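Local atomic coordinates of folylpolyglutamate synthase/dihydrofolate synthase (Thermotoga maritima, PDB entry 1O5Z), a protein that probably adds glutamate to dihydropteroate and to tetrahydrofolate polyglutamates in ATP- and magnesium-dependent ligase reactions of folate biosynthesis. Residues A[42-47]-A[120-125]; A[91-96]-A[106-111]; A[96-101]-A[147-152]; A[113-118]-A[140-145]. One frame throughout, in Å; residues are numbered along the deposited sequence.

Contact 1: A[42-47]-A[120-125]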
loop_
_atom_site.group_PDB
_atom_site.type_symbol
_atom_site.label_atom_id
_atom_site.label_comp_id
_atom_site.label_asym_id
_atom_site.label_seq_id
_atom_site.Cartn_x
_atom_site.Cartn_y
_atom_site.Cartn_z
ATOM N N LEU A 42 7.143 22.773 -0.394
ATOM C CA LEU A 42 8.467 22.280 -0.118
ATOM C C LEU A 42 9.558 23.367 -0.163
ATOM O O LEU A 42 10.468 23.385 0.669
ATOM C CB LEU A 42 8.794 21.124 -1.075
ATOM C CG LEU A 42 8.048 19.811 -0.797
ATOM C CD1 LEU A 42 8.277 18.797 -1.907
ATOM C CD2 LEU A 42 8.541 19.237 0.486
ATOM N N SER A 43 9.461 24.271 -1.132
ATOM C CA SER A 43 10.381 25.370 -1.228
ATOM C C SER A 43 10.378 26.216 0.034
ATOM O O SER A 43 11.408 26.618 0.492
ATOM C CB SER A 43 9.984 26.276 -2.369
ATOM O OG SER A 43 10.913 27.323 -2.498
ATOM N N LYS A 44 9.201 26.510 0.554
ATOM C CA LYS A 44 9.062 27.318 1.746
ATOM C C LYS A 44 9.564 26.540 2.980
ATOM O O LYS A 44 9.930 27.157 3.955
ATOM C CB LYS A 44 7.592 27.750 1.918
ATOM C CG LYS A 44 7.104 28.721 0.824
ATOM C CD LYS A 44 6.114 29.767 1.391
ATOM C CE LYS A 44 5.937 30.974 0.497
ATOM N NZ LYS A 44 6.836 32.185 0.760
ATOM N N LEU A 45 9.604 25.203 2.912
ATOM C CA LEU A 45 10.154 24.375 3.975
ATOM C C LEU A 45 11.637 24.084 3.809
ATOM O O LEU A 45 12.208 23.322 4.574
ATOM C CB LEU A 45 9.391 23.034 4.068
ATOM C CG LEU A 45 7.896 23.171 4.402
ATOM C CD1 LEU A 45 7.167 21.847 4.198
ATOM C CD2 LEU A 45 7.637 23.715 5.806
ATOM N N GLY A 46 12.280 24.677 2.811
ATOM C CA GLY A 46 13.717 24.470 2.576
ATOM C C GLY A 46 14.061 23.290 1.672
ATOM O O GLY A 46 15.190 22.825 1.658
ATOM N N ASN A 47 13.086 22.826 0.898
ATOM C CA ASN A 47 13.297 21.743 -0.033
ATOM C C ASN A 47 13.888 20.529 0.689
ATOM O O ASN A 47 14.955 20.017 0.324
ATOM C CB ASN A 47 14.180 22.205 -1.220
ATOM C CG ASN A 47 13.484 23.223 -2.117
ATOM O OD1 ASN A 47 12.359 23.052 -2.493
ATOM N ND2 ASN A 47 14.160 24.278 -2.437
ATOM N N ASN A 120 -0.574 28.162 6.945
ATOM C CA ASN A 120 -1.571 29.187 7.240
ATOM C C ASN A 120 -1.552 30.248 6.170
ATOM O O ASN A 120 -2.587 30.794 5.810
ATOM C CB ASN A 120 -1.336 29.837 8.620
ATOM C CG ASN A 120 -1.658 28.896 9.807
ATOM O OD1 ASN A 120 -2.362 27.870 9.658
ATOM N ND2 ASN A 120 -1.137 29.250 11.006
ATOM N N GLU A 121 -0.341 30.537 5.704
ATOM C CA GLU A 121 -0.069 31.498 4.657
ATOM C C GLU A 121 -0.579 31.050 3.279
ATOM O O GLU A 121 -1.314 31.801 2.636
ATOM C CB GLU A 121 1.424 31.740 4.618
ATOM C CG GLU A 121 1.880 32.863 3.722
ATOM C CD GLU A 121 3.382 32.765 3.415
ATOM O OE1 GLU A 121 3.783 32.893 2.210
ATOM O OE2 GLU A 121 4.164 32.532 4.386
ATOM N N LEU A 122 -0.184 29.846 2.850
ATOM C CA LEU A 122 -0.637 29.219 1.615
ATOM C C LEU A 122 -2.144 28.998 1.620
ATOM O O LEU A 122 -2.796 29.085 0.579
ATOM C CB LEU A 122 0.040 27.848 1.429
ATOM C CG LEU A 122 1.566 27.806 1.286
ATOM C CD1 LEU A 122 2.119 26.384 1.128
ATOM C CD2 LEU A 122 2.032 28.697 0.135
ATOM N N ASP A 123 -2.697 28.686 2.793
ATOM C CA ASP A 123 -4.116 28.392 2.915
ATOM C C ASP A 123 -5.000 29.572 2.726
ATOM O O ASP A 123 -6.186 29.409 2.596
ATOM C CB ASP A 123 -4.440 27.754 4.246
ATOM C CG ASP A 123 -4.132 26.271 4.251
ATOM O OD1 ASP A 123 -4.269 25.679 5.365
ATOM O OD2 ASP A 123 -3.741 25.622 3.217
ATOM N N LYS A 124 -4.441 30.761 2.692
ATOM C CA LYS A 124 -5.244 31.947 2.461
ATOM C C LYS A 124 -5.804 32.080 1.054
ATOM O O LYS A 124 -6.748 32.837 0.837
ATOM C CB LYS A 124 -4.433 33.178 2.836
ATOM C CG LYS A 124 -4.232 33.213 4.341
ATOM C CD LYS A 124 -3.367 34.357 4.819
ATOM C CE LYS A 124 -3.225 34.304 6.356
ATOM N NZ LYS A 124 -4.527 34.008 7.084
ATOM N N GLU A 125 -5.227 31.363 0.097
ATOM C CA GLU A 125 -5.625 31.489 -1.297
ATOM C C GLU A 125 -5.794 30.141 -1.846
ATOM O O GLU A 125 -4.887 29.311 -1.728
ATOM C CB GLU A 125 -4.551 32.229 -2.068
ATOM C CG GLU A 125 -4.594 33.721 -1.747
ATOM C CD GLU A 125 -3.663 34.572 -2.601
ATOM O OE1 GLU A 125 -2.479 34.729 -2.180
ATOM O OE2 GLU A 125 -4.104 35.106 -3.663
#
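Lys44 and Glu121 reach for each other from the C-terminal ends of helices 36-44 and 105-122, and their side chains cross at about a right angle. Glu121 stretches out with CG anti to the backbone N (chi1 -171°) and an extended chain beyond, which carries its carboxylate across to the lysine. Lys44 comes by a less direct path, bent at chi2 and again at chi4. Its ammonium group makes a salt bridge with a single carboxylate oxygen, NZ of Lys44 lying 3.5 Å from OE1 of Glu121. The methylene before it is about as near, at 3.4 Å between Lys44 CE and Glu121 OE1, so the oxygen meets the end of the chain partly from its flank. Further back, Lys44 CD approaches the methyl CD2 of Leu122 at 4.4 Å. Leu122 is buried and also packs on Met40 and Leu41 of helix 36-44, while the aliphatic part of Lys44 lies on Ile118. Beyond the lysine, Gly46 ends helix 36-44 in a Schellman motif. The pairing is thus a long ion pair between two exposed residues beside a buried leucine; solvent probably screens the charges, and the electrostatic gain is likely to be modest.

Contact 2: A[91-96]-A[106-111]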
loop_
_atom_site.group_PDB
_atom_site.type_symbol
_atom_site.label_atom_id
_atom_site.label_comp_id
_atom_site.label_asym_id
_atom_site.label_seq_id
_atom_site.Cartn_x
_atom_site.Cartn_y
_atom_site.Cartn_z
ATOM N N THR A 91 -4.063 3.233 11.053
ATOM C CA THR A 91 -3.667 4.507 11.579
ATOM C C THR A 91 -2.956 5.306 10.543
ATOM O O THR A 91 -2.182 4.796 9.768
ATOM C CB THR A 91 -2.780 4.391 12.832
ATOM O OG1 THR A 91 -2.287 5.703 13.140
ATOM C CG2 THR A 91 -1.522 3.568 12.554
ATOM N N PHE A 92 -3.239 6.597 10.552
ATOM C CA PHE A 92 -2.572 7.569 9.717
ATOM C C PHE A 92 -1.055 7.432 9.750
ATOM O O PHE A 92 -0.379 7.695 8.762
ATOM C CB PHE A 92 -3.005 8.959 10.179
ATOM C CG PHE A 92 -2.260 10.050 9.541
ATOM C CD1 PHE A 92 -2.748 10.656 8.375
ATOM C CD2 PHE A 92 -1.068 10.480 10.088
ATOM C CE1 PHE A 92 -2.047 11.714 7.761
ATOM C CE2 PHE A 92 -0.356 11.509 9.505
ATOM C CZ PHE A 92 -0.853 12.141 8.331
ATOM N N ARG A 93 -0.524 7.012 10.885
ATOM C CA ARG A 93 0.915 6.933 11.062
ATOM C C ARG A 93 1.655 5.825 10.229
ATOM O O ARG A 93 2.907 5.871 10.070
ATOM C CB ARG A 93 1.206 6.884 12.560
ATOM C CG ARG A 93 0.725 8.155 13.258
ATOM C CD ARG A 93 0.321 7.938 14.697
ATOM N NE ARG A 93 1.351 7.063 15.202
ATOM C CZ ARG A 93 1.216 5.844 15.621
ATOM N NH1 ARG A 93 0.034 5.311 15.825
ATOM N NH2 ARG A 93 2.320 5.192 15.918
ATOM N N GLU A 94 0.895 4.870 9.678
ATOM C CA GLU A 94 1.427 3.955 8.651
ATOM C C GLU A 94 2.062 4.660 7.432
ATOM O O GLU A 94 2.895 4.084 6.697
ATOM C CB GLU A 94 0.279 3.083 8.093
ATOM C CG GLU A 94 -0.295 2.069 9.046
ATOM C CD GLU A 94 -1.642 1.536 8.593
ATOM O OE1 GLU A 94 -1.904 1.496 7.367
ATOM O OE2 GLU A 94 -2.455 1.175 9.473
ATOM N N ARG A 95 1.636 5.897 7.192
ATOM C CA ARG A 95 2.007 6.616 5.977
ATOM C C ARG A 95 3.440 7.070 6.005
ATOM O O ARG A 95 4.014 7.255 4.974
ATOM C CB ARG A 95 1.092 7.849 5.754
ATOM C CG ARG A 95 -0.340 7.532 5.451
ATOM C CD ARG A 95 -1.240 8.691 5.565
ATOM N NE ARG A 95 -2.612 8.309 5.283
ATOM C CZ ARG A 95 -3.220 8.451 4.098
ATOM N NH1 ARG A 95 -4.482 8.044 3.974
ATOM N NH2 ARG A 95 -2.602 9.022 3.048
ATOM N N ILE A 96 3.995 7.277 7.202
ATOM C CA ILE A 96 5.352 7.850 7.365
ATOM C C ILE A 96 6.142 7.052 8.396
ATOM O O ILE A 96 5.735 6.921 9.532
ATOM C CB ILE A 96 5.254 9.313 7.816
ATOM C CG1 ILE A 96 4.313 10.098 6.888
ATOM C CG2 ILE A 96 6.599 9.952 7.824
ATOM C CD1 ILE A 96 4.093 11.508 7.348
ATOM N N GLU A 106 3.466 12.276 18.499
ATOM C CA GLU A 106 4.251 13.430 18.937
ATOM C C GLU A 106 5.037 14.065 17.755
ATOM O O GLU A 106 5.048 15.265 17.576
ATOM C CB GLU A 106 5.198 13.036 20.091
ATOM C CG GLU A 106 5.980 14.237 20.593
ATOM C CD GLU A 106 7.220 13.923 21.461
ATOM O OE1 GLU A 106 7.415 14.660 22.498
ATOM O OE2 GLU A 106 7.996 12.985 21.071
ATOM N N ASP A 107 5.664 13.257 16.936
ATOM C CA ASP A 107 6.349 13.801 15.802
ATOM C C ASP A 107 5.442 14.331 14.710
ATOM O O ASP A 107 5.805 15.282 14.008
ATOM C CB ASP A 107 7.299 12.769 15.219
ATOM C CG ASP A 107 8.600 12.668 16.027
ATOM O OD1 ASP A 107 8.870 13.561 16.881
ATOM O OD2 ASP A 107 9.407 11.726 15.858
ATOM N N VAL A 108 4.287 13.715 14.523
ATOM C CA VAL A 108 3.352 14.223 13.562
ATOM C C VAL A 108 2.979 15.649 14.015
ATOM O O VAL A 108 2.977 16.598 13.230
ATOM C CB VAL A 108 2.101 13.358 13.496
ATOM C CG1 VAL A 108 0.925 14.158 12.826
ATOM C CG2 VAL A 108 2.383 12.009 12.799
ATOM N N VAL A 109 2.684 15.778 15.298
ATOM C CA VAL A 109 2.355 17.074 15.886
ATOM C C VAL A 109 3.516 18.062 15.672
ATOM O O VAL A 109 3.300 19.183 15.231
ATOM C CB VAL A 109 1.991 16.910 17.372
ATOM C CG1 VAL A 109 1.879 18.259 18.092
ATOM C CG2 VAL A 109 0.702 16.217 17.501
ATOM N N LYS A 110 4.740 17.613 15.933
ATOM C CA LYS A 110 5.932 18.455 15.758
ATOM C C LYS A 110 6.124 18.941 14.333
ATOM O O LYS A 110 6.321 20.127 14.107
ATOM C CB LYS A 110 7.206 17.724 16.221
ATOM C CG LYS A 110 7.448 17.757 17.776
ATOM C CD LYS A 110 8.572 16.747 18.164
ATOM C CE LYS A 110 9.392 17.198 19.392
ATOM N NZ LYS A 110 10.906 17.185 19.109
ATOM N N ILE A 111 6.111 18.027 13.376
ATOM C CA ILE A 111 6.227 18.426 11.997
ATOM C C ILE A 111 5.075 19.336 11.594
ATOM O O ILE A 111 5.289 20.333 10.916
ATOM C CB ILE A 111 6.366 17.232 11.043
ATOM C CG1 ILE A 111 7.846 16.810 10.921
ATOM C CG2 ILE A 111 5.950 17.596 9.594
ATOM C CD1 ILE A 111 8.127 15.743 11.758
#
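The Mur ligase middle domain, related to the P-loop NTPases, supplies both sides of this contact: the 3-10 turn 92-95, just before strand 96-98, meets the first turns of helix 105-122. Val108 points from the helix toward the turn, and its methyl CG2 does the touching. That methyl lies at the edge of the Phe92 ring, near the ring plane, with Val108 CG2 4.3 Å from Phe92 CE2. The same methyl meets the aliphatic part of Arg93, at 4.2 Å between Val108 CG2 and Arg93 CG, so one valine branch serves two consecutive residues of the turn. Phe92 turns its ring away from its own N (chi1 172°) and toward the helix; Tyr15, Leu19 and Tyr23 of helix 12-23 also touch the Phe92 side chain, making this a buried meeting of three elements. The polar end of Arg93 is engaged elsewhere, its NE donating to the backbone O of Ile103.

The turn that presents these side chains is fastened by the residue just before it, Thr91. The backbone N of Arg93 donates to Thr91 OG1 at 3.1 Å, an ST turn, and that hydroxyl is also hydrogen-bonded to Glu439, near the C-terminus of the chain. Glu94 folds back over the start of the turn, its carboxylate also taking up the backbone N of Leu89 and of Ser90. Thr91 N donates to Glu94 OE2 at 3.1 Å in a nearly straight bond (164° at the hydrogen), approaching from above the carboxylate, 57° out of its plane.

Contact 3: A[96-101]-A[147-152]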
loop_
_atom_site.group_PDB
_atom_site.type_symbol
_atom_site.label_atom_id
_atom_site.label_comp_id
_atom_site.label_asym_id
_atom_site.label_seq_id
_atom_site.Cartn_x
_atom_site.Cartn_y
_atom_site.Cartn_z
ATOM N N ILE A 96 3.995 7.277 7.202
ATOM C CA ILE A 96 5.352 7.850 7.365
ATOM C C ILE A 96 6.142 7.052 8.396
ATOM O O ILE A 96 5.735 6.921 9.532
ATOM C CB ILE A 96 5.254 9.313 7.816
ATOM C CG1 ILE A 96 4.313 10.098 6.888
ATOM C CG2 ILE A 96 6.599 9.952 7.824
ATOM C CD1 ILE A 96 4.093 11.508 7.348
ATOM N N ARG A 97 7.285 6.537 7.969
ATOM C CA ARG A 97 8.051 5.614 8.757
ATOM C C ARG A 97 9.514 5.956 8.718
ATOM O O ARG A 97 9.999 6.543 7.767
ATOM C CB ARG A 97 7.839 4.201 8.253
ATOM C CG ARG A 97 6.451 3.919 7.974
ATOM C CD ARG A 97 6.179 2.455 7.760
ATOM N NE ARG A 97 4.822 2.287 7.261
ATOM C CZ ARG A 97 4.327 1.167 6.795
ATOM N NH1 ARG A 97 5.054 0.048 6.779
ATOM N NH2 ARG A 97 3.066 1.153 6.387
ATOM N N LEU A 98 10.166 5.636 9.821
ATOM C CA LEU A 98 11.605 5.698 9.984
ATOM C C LEU A 98 12.023 4.278 10.362
ATOM O O LEU A 98 11.593 3.731 11.388
ATOM C CB LEU A 98 11.988 6.654 11.103
ATOM C CG LEU A 98 13.466 6.830 11.444
ATOM C CD1 LEU A 98 14.258 7.350 10.265
ATOM C CD2 LEU A 98 13.525 7.790 12.628
ATOM N N ASN A 99 12.803 3.689 9.470
ATOM C CA ASN A 99 13.302 2.367 9.649
ATOM C C ASN A 99 12.118 1.460 9.881
ATOM O O ASN A 99 12.160 0.555 10.673
ATOM C CB ASN A 99 14.322 2.355 10.779
ATOM C CG ASN A 99 15.552 3.227 10.450
ATOM O OD1 ASN A 99 15.867 3.396 9.289
ATOM N ND2 ASN A 99 16.267 3.713 11.473
ATOM N N GLU A 100 11.050 1.756 9.153
ATOM C CA GLU A 100 9.831 0.963 9.145
ATOM C C GLU A 100 9.064 0.972 10.469
ATOM O O GLU A 100 8.208 0.149 10.707
ATOM C CB GLU A 100 10.140 -0.432 8.592
ATOM C CG GLU A 100 10.236 -0.434 7.058
ATOM C CD GLU A 100 8.936 -0.061 6.408
ATOM O OE1 GLU A 100 7.863 -0.559 6.863
ATOM O OE2 GLU A 100 8.959 0.701 5.434
ATOM N N GLU A 101 9.338 1.948 11.318
ATOM C CA GLU A 101 8.527 2.186 12.477
ATOM C C GLU A 101 7.643 3.386 12.157
ATOM O O GLU A 101 8.115 4.331 11.612
ATOM C CB GLU A 101 9.399 2.469 13.683
ATOM C CG GLU A 101 10.011 1.238 14.319
ATOM C CD GLU A 101 8.942 0.227 14.778
ATOM O OE1 GLU A 101 8.267 0.489 15.836
ATOM O OE2 GLU A 101 8.769 -0.820 14.078
ATOM N N LYS A 147 14.960 13.872 10.348
ATOM C CA LYS A 147 15.552 12.640 10.881
ATOM C C LYS A 147 16.876 12.265 10.223
ATOM O O LYS A 147 17.435 11.211 10.540
ATOM C CB LYS A 147 14.589 11.444 10.734
ATOM C CG LYS A 147 13.368 11.530 11.611
ATOM C CD LYS A 147 13.733 11.434 13.073
ATOM C CE LYS A 147 12.474 11.476 13.932
ATOM N NZ LYS A 147 12.754 11.402 15.410
ATOM N N ASN A 148 17.378 13.085 9.299
ATOM C CA ASN A 148 18.669 12.776 8.648
ATOM C C ASN A 148 18.721 11.366 8.036
ATOM O O ASN A 148 19.656 10.627 8.226
ATOM C CB ASN A 148 19.828 12.981 9.624
ATOM C CG ASN A 148 19.799 14.363 10.271
ATOM O OD1 ASN A 148 19.528 15.379 9.619
ATOM N ND2 ASN A 148 20.040 14.405 11.561
ATOM N N VAL A 149 17.715 11.020 7.271
ATOM C CA VAL A 149 17.689 9.690 6.643
ATOM C C VAL A 149 18.731 9.616 5.526
ATOM O O VAL A 149 19.155 10.637 4.988
ATOM C CB VAL A 149 16.280 9.311 6.140
ATOM C CG1 VAL A 149 15.252 9.373 7.277
ATOM C CG2 VAL A 149 15.853 10.179 4.968
ATOM N N ASP A 150 19.194 8.415 5.232
ATOM C CA ASP A 150 20.140 8.195 4.125
ATOM C C ASP A 150 19.336 8.157 2.828
ATOM O O ASP A 150 19.747 8.678 1.805
ATOM C CB ASP A 150 20.845 6.848 4.257
ATOM C CG ASP A 150 21.726 6.760 5.495
ATOM O OD1 ASP A 150 22.414 7.777 5.786
ATOM O OD2 ASP A 150 21.790 5.706 6.209
ATOM N N ILE A 151 18.199 7.492 2.906
ATOM C CA ILE A 151 17.360 7.295 1.761
ATOM C C ILE A 151 15.895 7.248 2.111
ATOM O O ILE A 151 15.498 6.777 3.187
ATOM C CB ILE A 151 17.820 6.042 0.981
ATOM C CG1 ILE A 151 16.845 5.717 -0.116
ATOM C CG2 ILE A 151 18.041 4.837 1.877
ATOM C CD1 ILE A 151 17.449 4.795 -1.090
ATOM N N ALA A 152 15.091 7.789 1.204
ATOM C CA ALA A 152 13.642 7.746 1.347
ATOM C C ALA A 152 13.032 6.898 0.226
ATOM O O ALA A 152 13.393 7.049 -0.917
ATOM C CB ALA A 152 13.052 9.154 1.376
#
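Glu100 OE1 receives a hydrogen bond from Arg97 NH1 at 2.9 Å, part of a salt bridge across the hairpin turn from which Leu98 reaches segment 147-152. The carboxylate oxygen uses its syn lone pair and lies in the guanidinium plane, at the group's edge, although the bond is somewhat bent (146° at the hydrogen). The other oxygen, Glu100 OE2, is hydrogen-bonded to Tyr85 and Ser83, while Arg97 NE bonds to the backbone O of Glu94 and the guanidinium has a cation-pi contact with Tyr85. The bond to Ser83 ties the turn to strand 81-84, and the one to Tyr85 ties it to the residue just after.

The contact itself is apolar and rests on the two methyl branches of Leu98, which a first torsion of 179° carries out toward segment 147-152. Leu98 CD1 meets chiefly Val149 CG1, at 3.7 Å, with Lys147 CB a little farther off; Leu98 CD2 lies on the aliphatic chain of Lys147, nearest to Lys147 CD at 3.7 Å. The leucine runs across that chain at about a right angle, so its methyl touches CG, CD and CE of Lys147 in turn. The bend of Lys147 at chi2 (-66°) carries these methylenes across the end of the leucine, while its NZ makes a long, weak ion pair with Asp107.

Asn148 begins the exit from helix 132-146 in a Schellman motif, and the chain then enters strand 151-155. On the other segment, Leu98 to Glu101 form a type I' turn, the tight reversal of a two-residue beta hairpin, here joining strands 96-98 and 101-102 at one edge of the mixed sheet.

Contact 4: A[113-118]-A[140-145]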
loop_
_atom_site.group_PDB
_atom_site.type_symbol
_atom_site.label_atom_id
_atom_site.label_comp_id
_atom_site.label_asym_id
_atom_site.label_seq_id
_atom_site.Cartn_x
_atom_site.Cartn_y
_atom_site.Cartn_z
ATOM N N GLU A 113 3.473 21.488 13.528
ATOM C CA GLU A 113 3.708 22.787 14.107
ATOM C C GLU A 113 4.791 23.585 13.389
ATOM O O GLU A 113 4.643 24.783 13.173
ATOM C CB GLU A 113 3.992 22.621 15.570
ATOM C CG GLU A 113 2.673 22.396 16.262
ATOM C CD GLU A 113 2.801 22.115 17.746
ATOM O OE1 GLU A 113 3.967 21.954 18.259
ATOM O OE2 GLU A 113 1.703 22.051 18.390
ATOM N N THR A 114 5.840 22.903 12.956
ATOM C CA THR A 114 6.797 23.477 11.989
ATOM C C THR A 114 6.189 24.045 10.696
ATOM O O THR A 114 6.534 25.161 10.306
ATOM C CB THR A 114 7.835 22.438 11.650
ATOM O OG1 THR A 114 8.431 22.029 12.880
ATOM C CG2 THR A 114 8.985 23.039 10.860
ATOM N N MET A 115 5.281 23.309 10.071
ATOM C CA MET A 115 4.661 23.712 8.794
ATOM C C MET A 115 3.507 24.700 8.943
ATOM O O MET A 115 3.211 25.435 8.013
ATOM C CB MET A 115 4.113 22.478 8.089
ATOM C CG MET A 115 5.162 21.472 7.779
ATOM S SD MET A 115 4.457 19.903 7.239
ATOM C CE MET A 115 3.616 20.469 5.773
ATOM N N GLU A 116 2.878 24.706 10.115
ATOM C CA GLU A 116 1.676 25.482 10.396
ATOM C C GLU A 116 1.703 26.930 9.876
ATOM O O GLU A 116 0.781 27.317 9.169
ATOM C CB GLU A 116 1.317 25.416 11.885
ATOM C CG GLU A 116 0.161 26.328 12.338
ATOM C CD GLU A 116 -0.328 26.042 13.779
ATOM O OE1 GLU A 116 0.504 26.048 14.742
ATOM O OE2 GLU A 116 -1.556 25.830 13.992
ATOM N N PRO A 117 2.702 27.755 10.201
ATOM C CA PRO A 117 2.686 29.115 9.690
ATOM C C PRO A 117 2.760 29.128 8.187
ATOM O O PRO A 117 2.106 29.936 7.587
ATOM C CB PRO A 117 3.912 29.773 10.312
ATOM C CG PRO A 117 4.715 28.676 10.777
ATOM C CD PRO A 117 3.856 27.507 11.075
ATOM N N ILE A 118 3.512 28.213 7.593
ATOM C CA ILE A 118 3.605 28.150 6.127
ATOM C C ILE A 118 2.304 27.750 5.534
ATOM O O ILE A 118 1.831 28.412 4.630
ATOM C CB ILE A 118 4.744 27.244 5.655
ATOM C CG1 ILE A 118 6.069 28.001 5.855
ATOM C CG2 ILE A 118 4.591 26.890 4.147
ATOM C CD1 ILE A 118 7.246 27.084 6.016
ATOM N N ALA A 140 6.015 14.129 5.314
ATOM C CA ALA A 140 6.963 13.046 5.223
ATOM C C ALA A 140 8.320 13.553 4.818
ATOM O O ALA A 140 9.292 13.244 5.454
ATOM C CB ALA A 140 6.474 12.030 4.261
ATOM N N PHE A 141 8.387 14.357 3.762
ATOM C CA PHE A 141 9.675 14.881 3.286
ATOM C C PHE A 141 10.419 15.642 4.354
ATOM O O PHE A 141 11.623 15.512 4.501
ATOM C CB PHE A 141 9.505 15.799 2.091
ATOM C CG PHE A 141 9.281 15.092 0.795
ATOM C CD1 PHE A 141 8.282 15.521 -0.065
ATOM C CD2 PHE A 141 10.112 14.051 0.384
ATOM C CE1 PHE A 141 8.043 14.865 -1.312
ATOM C CE2 PHE A 141 9.905 13.431 -0.852
ATOM C CZ PHE A 141 8.861 13.854 -1.705
ATOM N N LEU A 142 9.688 16.460 5.083
ATOM C CA LEU A 142 10.273 17.259 6.160
ATOM C C LEU A 142 10.770 16.343 7.289
ATOM O O LEU A 142 11.853 16.503 7.821
ATOM C CB LEU A 142 9.195 18.220 6.695
ATOM C CG LEU A 142 9.671 19.246 7.701
ATOM C CD1 LEU A 142 10.881 19.932 7.176
ATOM C CD2 LEU A 142 8.569 20.252 8.076
ATOM N N TYR A 143 9.950 15.360 7.638
ATOM C CA TYR A 143 10.286 14.432 8.694
ATOM C C TYR A 143 11.582 13.669 8.346
ATOM O O TYR A 143 12.472 13.567 9.155
ATOM C CB TYR A 143 9.117 13.487 8.876
ATOM C CG TYR A 143 9.324 12.374 9.835
ATOM C CD1 TYR A 143 9.277 12.596 11.194
ATOM C CD2 TYR A 143 9.467 11.059 9.385
ATOM C CE1 TYR A 143 9.412 11.571 12.082
ATOM C CE2 TYR A 143 9.594 10.025 10.262
ATOM C CZ TYR A 143 9.546 10.279 11.616
ATOM O OH TYR A 143 9.671 9.266 12.517
ATOM N N PHE A 144 11.659 13.156 7.124
ATOM C CA PHE A 144 12.832 12.484 6.657
ATOM C C PHE A 144 14.033 13.361 6.749
ATOM O O PHE A 144 15.095 12.868 7.070
ATOM C CB PHE A 144 12.650 12.010 5.212
ATOM C CG PHE A 144 11.503 11.087 5.019
ATOM C CD1 PHE A 144 11.055 10.254 6.049
ATOM C CD2 PHE A 144 10.863 11.021 3.796
ATOM C CE1 PHE A 144 9.974 9.393 5.871
ATOM C CE2 PHE A 144 9.790 10.155 3.605
ATOM C CZ PHE A 144 9.349 9.326 4.669
ATOM N N ALA A 145 13.887 14.636 6.427
ATOM C CA ALA A 145 14.970 15.602 6.603
ATOM C C ALA A 145 15.314 15.819 8.100
ATOM O O ALA A 145 16.485 15.753 8.496
ATOM C CB ALA A 145 14.608 16.951 5.942
#
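A first torsion of -173° sends the branched end of Leu142 out from helix 132-146 toward helix 105-122; Met115 answers with CG anti to its carbonyl carbon (chi1 -60°). The two side chains slide past each other in opposite directions, and the closest approach of the pair is 3.6 Å, between Met115 CG and Leu142 CD2. It is thus the methionine's methylene, rather than its sulfur, that meets the leucine methyl.

Thr114 touches the same methyl from the preceding position on the helix. Its CG2 comes within 4.0 Å of Leu142 CD2, the threonine approaching at a slant. It is the methyl that meets Leu142; Thr114 OG1 is hydrogen-bonded to the backbone O of Lys110, one turn earlier in its own helix. The threonine offers a methyl to the other helix while its polar group remains paired at home. A single leucine branch consequently has two neighbours, buried Met115 and exposed Thr114, and the contact passes from the interior toward the protein surface.

Around this point the two helices continue to pack: Met115 also lies on Val135, Ala138 and Met139 of helix 132-146, and Leu142 on Ile111 of helix 105-122. The side of helix 132-146 carrying Tyr143 and Phe144 reaches strand 96-98, where both rings touch Ile96, so this helix lies between helix 105-122 and the sheet.

Helix 105-122 runs through contacts 2, 4 and 1 in turn, using its beginning, middle and end. Contact 4 is central, about 10 Å from contact 1 and 11 Å from contact 2 (centre to centre). It meets contact 1 through Ile118, whose CD1 lies 3.4 Å from Leu45 CD2, and contact 2 where Tyr143 CD1 lies 3.4 Å from Ile111 CD1. Contacts 2 and 3 share Ile96 and have centres about 12 Å apart. A probable hydrogen bond from Val149 N to Phe144 O joins contact 3 to contact 4. Contacts 1 and 3, with centres about 23 Å apart, do not touch. All four involve the Mur ligase middle domain, and none of the interactions described involves a ligand.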